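Local coordinates for protein pyruvate formate-lyase 2 (Archaeoglobus fulgidus, PDB 2F3O) that is a glycyl radical enzyme of the pyruvate formate-lyase family, with no established substrate but probably with lyase activity, at residues Val543-Val548 with Pro654-Val659; Leu19-Cys24 with Lys109-Glu114. One frame throughout, in Å; residues are numbered along the deposited sequence.

Contact 1 of 2, residues Val543-Val548 with Pro654-Val659; sequences VGIADV and PLNPGV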
loop_
_atom_site.group_PDB
_atom_site.type_symbol
_atom_site.label_atom_id
_atom_site.label_comp_id
_atom_site.label_asym_id
_atom_site.label_seq_id
_atom_site.Cartn_x
_atom_site.Cartn_y
_atom_site.Cartn_z
ATOM N N VAL A 543 23.048 24.543 17.198
ATOM C CA VAL A 543 23.951 25.203 18.110
ATOM C C VAL A 543 24.293 26.629 17.654
ATOM O O VAL A 543 24.543 26.892 16.459
ATOM C CB VAL A 543 25.171 24.316 18.524
ATOM C CG1 VAL A 543 25.162 22.976 17.810
ATOM C CG2 VAL A 543 26.485 25.040 18.350
ATOM N N GLY A 544 24.221 27.553 18.615
ATOM C CA GLY A 544 24.549 28.962 18.392
ATOM C C GLY A 544 23.321 29.819 18.155
ATOM O O GLY A 544 23.363 30.791 17.395
ATOM N N ILE A 545 22.218 29.466 18.798
ATOM C CA ILE A 545 20.973 30.143 18.493
ATOM C C ILE A 545 20.944 31.509 19.115
ATOM O O ILE A 545 20.323 32.420 18.573
ATOM C CB ILE A 545 19.713 29.326 18.855
ATOM C CG1 ILE A 545 19.651 28.983 20.339
ATOM C CG2 ILE A 545 19.698 28.072 18.069
ATOM C CD1 ILE A 545 18.240 28.716 20.811
ATOM N N ALA A 546 21.652 31.666 20.229
ATOM C CA ALA A 546 21.751 32.980 20.837
ATOM C C ALA A 546 22.806 33.843 20.149
ATOM O O ALA A 546 22.648 35.043 20.091
ATOM C CB ALA A 546 21.994 32.894 22.314
ATOM N N ASP A 547 23.852 33.239 19.600
ATOM C CA ASP A 547 24.854 34.012 18.866
ATOM C C ASP A 547 24.310 34.700 17.636
ATOM O O ASP A 547 24.706 35.815 17.342
ATOM C CB ASP A 547 26.052 33.160 18.492
ATOM C CG ASP A 547 26.957 32.940 19.657
ATOM O OD1 ASP A 547 27.517 33.931 20.178
ATOM O OD2 ASP A 547 27.065 31.784 20.087
ATOM N N VAL A 548 23.396 34.045 16.923
ATOM C CA VAL A 548 22.754 34.676 15.764
ATOM C C VAL A 548 21.633 35.593 16.213
ATOM O O VAL A 548 21.430 36.624 15.605
ATOM C CB VAL A 548 22.247 33.657 14.720
ATOM C CG1 VAL A 548 23.380 32.832 14.228
ATOM C CG2 VAL A 548 21.271 32.739 15.333
ATOM N N PRO A 654 34.009 30.362 21.882
ATOM C CA PRO A 654 32.854 29.479 22.046
ATOM C C PRO A 654 31.503 30.088 21.686
ATOM O O PRO A 654 31.293 31.288 21.845
ATOM C CB PRO A 654 32.867 29.184 23.540
ATOM C CG PRO A 654 34.268 29.216 23.891
ATOM C CD PRO A 654 34.860 30.325 23.085
ATOM N N LEU A 655 30.599 29.246 21.204
ATOM C CA LEU A 655 29.241 29.656 20.930
ATOM C C LEU A 655 28.401 29.397 22.172
ATOM O O LEU A 655 28.915 28.915 23.171
ATOM C CB LEU A 655 28.692 28.888 19.729
ATOM C CG LEU A 655 29.392 29.071 18.377
ATOM C CD1 LEU A 655 28.865 28.035 17.435
ATOM C CD2 LEU A 655 29.193 30.465 17.786
ATOM N N ASN A 656 27.118 29.724 22.139
ATOM C CA ASN A 656 26.322 29.518 23.336
ATOM C C ASN A 656 25.833 28.078 23.427
ATOM O O ASN A 656 25.598 27.438 22.401
ATOM C CB ASN A 656 25.162 30.507 23.416
ATOM C CG ASN A 656 24.064 30.189 22.452
ATOM O OD1 ASN A 656 24.151 30.518 21.261
ATOM N ND2 ASN A 656 22.995 29.574 22.956
ATOM N N PRO A 657 25.701 27.548 24.657
ATOM C CA PRO A 657 25.353 26.146 24.788
ATOM C C PRO A 657 23.854 25.868 25.003
ATOM O O PRO A 657 23.274 26.243 26.039
ATOM C CB PRO A 657 26.167 25.714 26.014
ATOM C CG PRO A 657 26.385 26.990 26.814
ATOM C CD PRO A 657 25.912 28.160 25.978
ATOM N N GLY A 658 23.246 25.189 24.030
ATOM C CA GLY A 658 21.847 24.797 24.129
ATOM C C GLY A 658 20.953 26.008 24.027
ATOM O O GLY A 658 21.137 26.862 23.160
ATOM N N VAL A 659 20.000 26.099 24.941
ATOM C CA VAL A 659 19.138 27.263 25.007
ATOM C C VAL A 659 19.612 28.190 26.118
ATOM O O VAL A 659 18.864 29.052 26.588
ATOM C CB VAL A 659 17.657 26.876 25.176
ATOM C CG1 VAL A 659 17.183 26.177 23.931
ATOM C CG2 VAL A 659 17.457 25.980 26.375
#
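The side-chain amide of N656 turns one face to the first turn of helix 545-560. The methyl CB of A546 lies over that face, 3.4 Å from N656 CG. The backbone nitrogens of A546 and D547 come from the same face and share OD1. A546 N is 2.9 Å from N656 OD1, and D547 N is 3.2 Å from that oxygen. Both donors stand above the carbonyl plane, about 40° out of it. On the opposite side of the plane, G544 CA comes 3.3 Å from N656 OD1. The other end of the amide, ND2, hydrogen-bonds the carbonyl of S660. This bond and the two at OD1 limit its rotation. The D547 carboxylate is tilted 55° to the amide. D547 OD2 accepts the backbone N of N656 at 2.9 Å, nearly in line with the C-O bond. L655 packs against this carboxylate, with CD2 3.8 Å from D547 CG. L655 CD1 meets V543 CG2 at 3.9 Å, the two side chains crossing at about a right angle. G544 holds the N-cap; at its phi of 98° a CB would jam against the preceding carbonyl O. N656 supplies an acceptor from a distant loop to amides at the helix start. D547 returns a bond to that loop. The exchange is buried, and the nearby helix start, with R649 touching D547, would probably help stabilise a negative charge there.

Contact 2 of 2, residues Leu19-Cys24 with Lys109-Glu114; sequences LSVERC and KVLREE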
loop_
_atom_site.group_PDB
_atom_site.type_symbol
_atom_site.label_atom_id
_atom_site.label_comp_id
_atom_site.label_asym_id
_atom_site.label_seq_id
_atom_site.Cartn_x
_atom_site.Cartn_y
_atom_site.Cartn_z
ATOM N N LEU A 19 42.205 1.386 26.865
ATOM C CA LEU A 19 41.630 1.101 25.571
ATOM C C LEU A 19 41.399 -0.413 25.460
ATOM O O LEU A 19 42.346 -1.188 25.352
ATOM C CB LEU A 19 42.553 1.581 24.473
ATOM C CG LEU A 19 41.877 1.415 23.127
ATOM C CD1 LEU A 19 40.714 2.394 23.028
ATOM C CD2 LEU A 19 42.865 1.625 22.009
ATOM N N SER A 20 40.133 -0.821 25.515
ATOM C CA SER A 20 39.755 -2.239 25.469
ATOM C C SER A 20 39.666 -2.778 24.040
ATOM O O SER A 20 39.353 -2.053 23.108
ATOM C CB SER A 20 38.441 -2.472 26.204
ATOM O OG SER A 20 37.945 -3.756 25.928
ATOM N N VAL A 21 39.935 -4.057 23.858
ATOM C CA VAL A 21 40.215 -4.526 22.526
ATOM C C VAL A 21 39.516 -5.852 22.212
ATOM O O VAL A 21 39.292 -6.193 21.056
ATOM C CB VAL A 21 41.746 -4.564 22.347
ATOM C CG1 VAL A 21 42.243 -5.847 21.740
ATOM C CG2 VAL A 21 42.203 -3.365 21.570
ATOM N N GLU A 22 39.109 -6.557 23.263
ATOM C CA GLU A 22 38.557 -7.916 23.153
ATOM C C GLU A 22 37.258 -8.010 22.340
ATOM O O GLU A 22 37.072 -8.964 21.580
ATOM C CB GLU A 22 38.369 -8.546 24.543
ATOM C CG GLU A 22 39.647 -8.670 25.385
ATOM C CD GLU A 22 39.968 -7.404 26.191
ATOM O OE1 GLU A 22 39.173 -6.436 26.124
ATOM O OE2 GLU A 22 41.007 -7.369 26.891
ATOM N N ARG A 23 36.370 -7.030 22.498
ATOM C CA ARG A 23 35.186 -6.957 21.651
ATOM C C ARG A 23 35.619 -6.700 20.210
ATOM O O ARG A 23 35.189 -7.391 19.298
ATOM C CB ARG A 23 34.211 -5.874 22.133
ATOM C CG ARG A 23 32.893 -5.819 21.350
ATOM C CD ARG A 23 32.978 -4.862 20.185
ATOM N NE ARG A 23 31.866 -4.988 19.269
ATOM C CZ ARG A 23 31.838 -4.465 18.049
ATOM N NH1 ARG A 23 32.861 -3.764 17.572
ATOM N NH2 ARG A 23 30.763 -4.616 17.305
ATOM N N CYS A 24 36.480 -5.711 20.024
ATOM C CA CYS A 24 36.931 -5.329 18.705
ATOM C C CYS A 24 37.529 -6.491 17.918
ATOM O O CYS A 24 37.221 -6.680 16.744
ATOM C CB CYS A 24 37.954 -4.216 18.835
ATOM S SG CYS A 24 38.511 -3.623 17.265
ATOM N N LYS A 109 49.649 -3.495 18.555
ATOM C CA LYS A 109 50.182 -4.074 17.333
ATOM C C LYS A 109 49.044 -4.794 16.624
ATOM O O LYS A 109 48.984 -4.825 15.394
ATOM C CB LYS A 109 51.305 -5.069 17.674
ATOM C CG LYS A 109 52.313 -5.346 16.554
ATOM C CD LYS A 109 52.937 -6.747 16.705
ATOM C CE LYS A 109 54.153 -6.967 15.789
ATOM N NZ LYS A 109 54.379 -8.422 15.572
ATOM N N VAL A 110 48.133 -5.367 17.409
ATOM C CA VAL A 110 46.994 -6.073 16.839
ATOM C C VAL A 110 46.014 -5.083 16.172
ATOM O O VAL A 110 45.410 -5.404 15.156
ATOM C CB VAL A 110 46.326 -7.043 17.870
ATOM C CG1 VAL A 110 44.952 -6.578 18.304
ATOM C CG2 VAL A 110 46.209 -8.423 17.281
ATOM N N LEU A 111 45.914 -3.862 16.702
ATOM C CA LEU A 111 45.049 -2.853 16.108
ATOM C C LEU A 111 45.619 -2.326 14.807
ATOM O O LEU A 111 44.900 -2.174 13.838
ATOM C CB LEU A 111 44.824 -1.696 17.070
ATOM C CG LEU A 111 43.991 -2.051 18.293
ATOM C CD1 LEU A 111 43.904 -0.877 19.232
ATOM C CD2 LEU A 111 42.624 -2.492 17.874
ATOM N N ARG A 112 46.924 -2.083 14.783
ATOM C CA ARG A 112 47.560 -1.352 13.687
ATOM C C ARG A 112 47.788 -2.150 12.419
ATOM O O ARG A 112 47.946 -1.566 11.356
ATOM C CB ARG A 112 48.898 -0.767 14.132
ATOM C CG ARG A 112 48.797 0.598 14.741
ATOM C CD ARG A 112 50.112 1.320 14.572
ATOM N NE ARG A 112 50.325 2.351 15.582
ATOM C CZ ARG A 112 50.821 2.115 16.793
ATOM N NH1 ARG A 112 51.149 0.878 17.159
ATOM N NH2 ARG A 112 50.987 3.118 17.641
ATOM N N GLU A 113 47.824 -3.471 12.525
ATOM C CA GLU A 113 48.167 -4.281 11.368
ATOM C C GLU A 113 47.279 -5.521 11.239
ATOM O O GLU A 113 47.434 -6.331 10.322
ATOM C CB GLU A 113 49.644 -4.663 11.407
ATOM C CG GLU A 113 49.946 -5.763 12.392
ATOM C CD GLU A 113 51.358 -5.700 12.910
ATOM O OE1 GLU A 113 52.003 -4.631 12.767
ATOM O OE2 GLU A 113 51.812 -6.726 13.466
ATOM N N GLU A 114 46.319 -5.661 12.139
ATOM C CA GLU A 114 45.337 -6.714 11.977
ATOM C C GLU A 114 43.920 -6.107 11.823
ATOM O O GLU A 114 43.202 -6.446 10.880
ATOM C CB GLU A 114 45.462 -7.700 13.135
ATOM C CG GLU A 114 44.684 -8.988 13.042
ATOM C CD GLU A 114 45.109 -9.955 14.143
ATOM O OE1 GLU A 114 44.227 -10.498 14.851
ATOM O OE2 GLU A 114 46.336 -10.147 14.316
#
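V21 and L111 bring the two backbones to 8.2 Å, measured between their CA atoms, and no hydrogen bond crosses the gap. A strand-turn-helix start, made of strand 18-19, V21 at the N-cap and helix 22-34, packs here on the side of helix 105-119. Both segments lie in the pyruvate formate lyase-like region of the chain, and apolar side chains join them. L111 is the centre. Its CG is turned beside its own backbone N (chi1 -69°), and the extended second torsion (176°) carries the methyls across to residues 19-24. V21 crosses it obliquely. V21 CG2 lies against the leucine fork, 3.8 Å from L111 CD1 and equally far from L111 CD2. L19 comes to the same fork tip to tip, its CD2 3.9 Å from L111 CD1. The CG of L19 stands anti to its backbone nitrogen (chi1 -174°), which sends the branch out towards helix 105-119. Sulfur makes a looser touch on the other methyl: C24 SG lies 4.3 Å from L111 CD2. V110 adds another, with its CG1 4.4 Å from V21 CG1. Helix 83-87 closes in beside this group, with I86 on L19 and I87 on L111. An alanine in place of L111 would lack the whole isobutyl end, and L19 and C24 would probably lose their partner here while V21 kept only the loose touch of V110. Just before helix 22-34, E22 OE2 forms a salt bridge with R18. The other carboxylate oxygen, E22 OE1, takes a hydrogen bond from S20 OG at 3.0 Å, nearly in line with its C-O bond.

How the contacts relate
The two contacts do not touch. Their centres are 38 Å apart, and their nearest atoms about 26 Å. They follow in series along the chain, contact 2 closing before contact 1 opens. Contact 1 lies nearer the centre of the chain, about 18 Å from it between centres, against about 26 Å for contact 2. It is also the polar one, and it ties the pyruvate formate lyase-like region to the glycine radical region. Contact 2 stays within the first region. The side chain of V543 in contact 1 is about 12 Å from a bound glycerol. The glycyl radical, predicted at G752 and not present in this structure, lies outside both contacts. No other chain of the assembly touches either.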